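Local coordinates for unknown protein (Leishmania major, PDB 1R75) that is of unknown function but carries a DUF1935 domain, folded here around two antiparallel beta sheets, at residues T34-A46 with F55-A67. Sequence-based numbering, arbitrary orientation.
Sequences TYPMFSNILYRIA and FYNDSKELIIHVA
Leu42 packs between its strand neighbour Phe55 and Ile64 of the facing sheet: its CD2 lies 3.8 Å from CD1 of Phe55 and 4.0 Å from CG2 of Ile64. A chi1 of -167° sets CG anti to the backbone N and carries CD2 between them. Val66 CG1 sits over one face of the Phe55 ring, while Met37 brings SD to its edge, 3.9 Å from CE1, a Met-aromatic contact. Phe115 adds an edge-to-face ring. Strands 42-46 and 55-57 pair antiparallel; Tyr43 and Tyr56 exchange backbone bonds, N of Tyr43 to O of Tyr56 being 2.8 Å. Their rings run side by side on the other face of the sheet, where Phe22 meets both edge-to-face.

Past Asp58 the chain leaves this sheet and crosses to strand 62-67. Asn57 steers the turn: its OD1 takes Ser59 N at 2.9 Å in an Asx turn, and its ND2 reaches Leu62 O and Val107 O. The packing thins toward the partly exposed Ile41 and Leu62, whose CD1 atoms meet at 4.1 Å. The contact thus joins an apolar interior to the turn linking the two sheets, and implies that hydrogen bonds to the buried Asn57 amide help hold that turn in shape.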
# COMPACT_ATOMS: atom_id res chain seq x y z
N THR A 34 -6.22 10.68 2.40
CA THR A 34 -6.35 9.54 1.53
C THR A 34 -6.03 10.01 0.11
O THR A 34 -6.50 11.06 -0.31
CB THR A 34 -7.76 8.99 1.67
OG1 THR A 34 -7.95 8.49 3.02
CG2 THR A 34 -7.97 7.75 0.79
N TYR A 35 -5.18 9.28 -0.60
CA TYR A 35 -4.74 9.64 -1.96
C TYR A 35 -5.02 8.47 -2.88
O TYR A 35 -4.50 7.36 -2.62
CB TYR A 35 -3.25 9.92 -1.95
CG TYR A 35 -2.77 11.00 -1.00
CD1 TYR A 35 -2.55 12.31 -1.43
CD2 TYR A 35 -2.50 10.72 0.31
CE1 TYR A 35 -2.05 13.30 -0.55
CE2 TYR A 35 -2.03 11.68 1.18
CZ TYR A 35 -1.80 12.97 0.76
OH TYR A 35 -1.35 13.87 1.70
N PRO A 36 -5.87 8.63 -3.91
CA PRO A 36 -6.10 7.53 -4.84
C PRO A 36 -4.89 7.31 -5.72
O PRO A 36 -4.08 8.25 -5.96
CB PRO A 36 -7.35 8.00 -5.65
CG PRO A 36 -7.28 9.47 -5.61
CD PRO A 36 -6.66 9.84 -4.27
N MET A 37 -4.69 6.07 -6.17
CA MET A 37 -3.45 5.73 -6.90
C MET A 37 -3.43 4.84 -8.16
O MET A 37 -2.46 4.96 -9.00
CB MET A 37 -2.53 5.07 -5.95
CG MET A 37 -1.91 6.02 -5.05
SD MET A 37 -0.80 5.06 -4.16
CE MET A 37 0.65 5.71 -4.51
N PHE A 38 -4.36 3.94 -8.33
CA PHE A 38 -4.16 2.90 -9.38
C PHE A 38 -5.51 2.78 -10.13
O PHE A 38 -6.29 1.84 -9.98
CB PHE A 38 -3.66 1.61 -8.67
CG PHE A 38 -3.42 0.40 -9.57
CD1 PHE A 38 -2.28 0.30 -10.37
CD2 PHE A 38 -4.30 -0.66 -9.57
CE1 PHE A 38 -2.02 -0.84 -11.16
CE2 PHE A 38 -4.08 -1.77 -10.40
CZ PHE A 38 -2.91 -1.86 -11.17
N SER A 39 -5.79 3.82 -10.89
CA SER A 39 -7.09 4.04 -11.50
C SER A 39 -8.12 4.01 -10.40
O SER A 39 -9.15 3.34 -10.54
CB SER A 39 -7.40 2.96 -12.56
OG SER A 39 -8.05 3.51 -13.70
N ASN A 40 -7.84 4.70 -9.30
CA ASN A 40 -8.80 4.67 -8.19
C ASN A 40 -9.24 3.28 -7.68
O ASN A 40 -10.40 3.08 -7.29
CB ASN A 40 -10.03 5.47 -8.58
CG ASN A 40 -9.66 6.72 -9.28
OD1 ASN A 40 -9.01 7.58 -8.69
ND2 ASN A 40 -9.98 6.79 -10.59
N ILE A 41 -8.34 2.30 -7.72
CA ILE A 41 -8.60 1.05 -7.06
C ILE A 41 -7.82 1.03 -5.72
O ILE A 41 -8.29 0.45 -4.75
CB ILE A 41 -8.14 -0.14 -7.92
CG1 ILE A 41 -8.95 -0.22 -9.26
CG2 ILE A 41 -8.37 -1.42 -7.19
CD1 ILE A 41 -8.19 -0.71 -10.47
N LEU A 42 -6.60 1.55 -5.74
CA LEU A 42 -5.73 1.54 -4.57
C LEU A 42 -5.66 2.89 -3.96
O LEU A 42 -5.34 3.88 -4.63
CB LEU A 42 -4.31 1.05 -4.94
CG LEU A 42 -3.41 0.70 -3.75
CD1 LEU A 42 -3.84 -0.45 -2.98
CD2 LEU A 42 -1.92 0.56 -4.16
N TYR A 43 -5.85 2.95 -2.65
CA TYR A 43 -5.73 4.23 -1.93
C TYR A 43 -4.60 4.14 -0.97
O TYR A 43 -4.53 3.14 -0.25
CB TYR A 43 -7.00 4.51 -1.14
CG TYR A 43 -8.16 4.75 -2.08
CD1 TYR A 43 -8.48 6.04 -2.50
CD2 TYR A 43 -8.84 3.69 -2.63
CE1 TYR A 43 -9.54 6.26 -3.41
CE2 TYR A 43 -9.87 3.89 -3.52
CZ TYR A 43 -10.23 5.19 -3.88
OH TYR A 43 -11.21 5.38 -4.82
N ARG A 44 -3.76 5.16 -0.93
CA ARG A 44 -2.79 5.38 0.12
C ARG A 44 -3.42 6.19 1.23
O ARG A 44 -3.98 7.24 0.95
CB ARG A 44 -1.58 6.07 -0.44
CG ARG A 44 -0.53 6.44 0.53
CD ARG A 44 0.76 6.87 -0.17
NE ARG A 44 0.59 8.13 -0.91
CZ ARG A 44 0.78 9.30 -0.44
NH1 ARG A 44 1.14 9.45 0.83
NH2 ARG A 44 0.62 10.36 -1.26
N ILE A 45 -3.36 5.69 2.46
CA ILE A 45 -3.98 6.36 3.63
C ILE A 45 -2.79 6.80 4.44
O ILE A 45 -2.03 5.95 4.94
CB ILE A 45 -4.82 5.40 4.45
CG1 ILE A 45 -5.89 4.77 3.53
CG2 ILE A 45 -5.46 6.14 5.66
CD1 ILE A 45 -6.22 3.40 3.94
N ALA A 46 -2.59 8.10 4.58
CA ALA A 46 -1.48 8.62 5.32
C ALA A 46 -1.98 9.16 6.64
O ALA A 46 -3.06 9.73 6.71
CB ALA A 46 -0.76 9.70 4.52
N PHE A 55 -2.31 1.05 2.80
CA PHE A 55 -2.99 0.93 1.51
C PHE A 55 -4.32 0.21 1.70
O PHE A 55 -4.44 -0.77 2.48
CB PHE A 55 -2.12 0.14 0.53
CG PHE A 55 -0.95 0.88 0.07
CD1 PHE A 55 -1.09 1.99 -0.73
CD2 PHE A 55 0.32 0.46 0.43
CE1 PHE A 55 0.09 2.70 -1.21
CE2 PHE A 55 1.46 1.12 -0.02
CZ PHE A 55 1.33 2.29 -0.81
N TYR A 56 -5.31 0.69 0.99
CA TYR A 56 -6.63 0.09 0.95
C TYR A 56 -6.97 -0.25 -0.51
O TYR A 56 -6.77 0.59 -1.38
CB TYR A 56 -7.68 1.02 1.61
CG TYR A 56 -9.09 0.59 1.32
CD1 TYR A 56 -9.59 -0.60 1.87
CD2 TYR A 56 -9.90 1.31 0.48
CE1 TYR A 56 -10.85 -1.06 1.55
CE2 TYR A 56 -11.17 0.86 0.15
CZ TYR A 56 -11.64 -0.29 0.71
OH TYR A 56 -12.87 -0.75 0.41
N ASN A 57 -7.42 -1.46 -0.75
CA ASN A 57 -7.79 -1.95 -2.06
C ASN A 57 -9.35 -1.99 -2.08
O ASN A 57 -9.96 -2.78 -1.35
CB ASN A 57 -7.11 -3.30 -2.26
CG ASN A 57 -7.56 -4.03 -3.57
OD1 ASN A 57 -8.44 -3.57 -4.32
ND2 ASN A 57 -6.94 -5.16 -3.80
N ASP A 58 -9.96 -1.05 -2.84
CA ASP A 58 -11.42 -0.97 -2.99
C ASP A 58 -12.00 -1.88 -4.13
O ASP A 58 -13.18 -1.82 -4.46
CB ASP A 58 -11.79 0.48 -3.21
CG ASP A 58 -13.26 0.76 -2.97
OD1 ASP A 58 -13.85 0.24 -1.99
OD2 ASP A 58 -13.87 1.51 -3.74
N SER A 59 -11.18 -2.74 -4.71
CA SER A 59 -11.66 -3.75 -5.60
C SER A 59 -12.23 -4.94 -4.89
O SER A 59 -11.70 -5.39 -3.91
CB SER A 59 -10.54 -4.24 -6.51
OG SER A 59 -11.10 -5.14 -7.43
N LYS A 60 -13.26 -5.56 -5.46
CA LYS A 60 -13.75 -6.84 -4.95
C LYS A 60 -12.98 -7.98 -5.52
O LYS A 60 -13.02 -9.07 -4.96
CB LYS A 60 -15.25 -7.08 -5.32
CG LYS A 60 -16.19 -6.00 -4.80
CD LYS A 60 -17.69 -6.35 -5.15
CE LYS A 60 -18.40 -5.23 -5.89
NZ LYS A 60 -17.80 -4.83 -7.21
N GLU A 61 -12.32 -7.76 -6.65
CA GLU A 61 -11.81 -8.85 -7.49
C GLU A 61 -10.32 -8.92 -7.74
O GLU A 61 -9.86 -9.94 -8.35
CB GLU A 61 -12.46 -8.82 -8.92
CG GLU A 61 -13.65 -7.89 -9.18
CD GLU A 61 -14.47 -8.30 -10.43
OE1 GLU A 61 -13.86 -8.73 -11.48
OE2 GLU A 61 -15.74 -8.21 -10.39
N LEU A 62 -9.58 -7.87 -7.35
CA LEU A 62 -8.13 -7.78 -7.66
C LEU A 62 -7.25 -7.89 -6.43
O LEU A 62 -7.61 -7.36 -5.44
CB LEU A 62 -7.81 -6.41 -8.28
CG LEU A 62 -8.56 -6.07 -9.58
CD1 LEU A 62 -8.05 -4.79 -10.14
CD2 LEU A 62 -8.34 -7.12 -10.54
N ILE A 63 -6.10 -8.56 -6.56
CA ILE A 63 -4.98 -8.47 -5.62
C ILE A 63 -3.94 -7.54 -6.22
O ILE A 63 -3.62 -7.65 -7.42
CB ILE A 63 -4.41 -9.83 -5.24
CG1 ILE A 63 -3.21 -9.65 -4.31
CG2 ILE A 63 -3.96 -10.61 -6.36
CD1 ILE A 63 -2.71 -11.00 -3.79
N ILE A 64 -3.48 -6.59 -5.41
CA ILE A 64 -2.60 -5.50 -5.88
C ILE A 64 -1.26 -5.69 -5.23
O ILE A 64 -1.20 -5.97 -4.04
CB ILE A 64 -3.17 -4.14 -5.59
CG1 ILE A 64 -4.55 -3.97 -6.31
CG2 ILE A 64 -2.14 -3.01 -5.92
CD1 ILE A 64 -5.28 -2.81 -5.91
N HIS A 65 -0.19 -5.65 -6.01
CA HIS A 65 1.16 -5.72 -5.43
C HIS A 65 1.77 -4.36 -5.59
O HIS A 65 1.80 -3.84 -6.69
CB HIS A 65 2.04 -6.73 -6.18
CG HIS A 65 3.46 -6.77 -5.71
ND1 HIS A 65 4.52 -6.41 -6.52
CD2 HIS A 65 4.00 -7.08 -4.51
CE1 HIS A 65 5.64 -6.49 -5.83
NE2 HIS A 65 5.36 -6.91 -4.62
N VAL A 66 2.25 -3.76 -4.50
CA VAL A 66 2.78 -2.42 -4.55
C VAL A 66 4.18 -2.44 -3.96
O VAL A 66 4.43 -3.08 -2.94
CB VAL A 66 1.85 -1.36 -3.92
CG1 VAL A 66 1.44 -1.70 -2.54
CG2 VAL A 66 2.48 0.10 -3.98
N ALA A 67 5.13 -1.84 -4.66
CA ALA A 67 6.44 -1.61 -4.10
C ALA A 67 6.85 -0.16 -4.31
O ALA A 67 6.69 0.39 -5.41
CB ALA A 67 7.51 -2.50 -4.74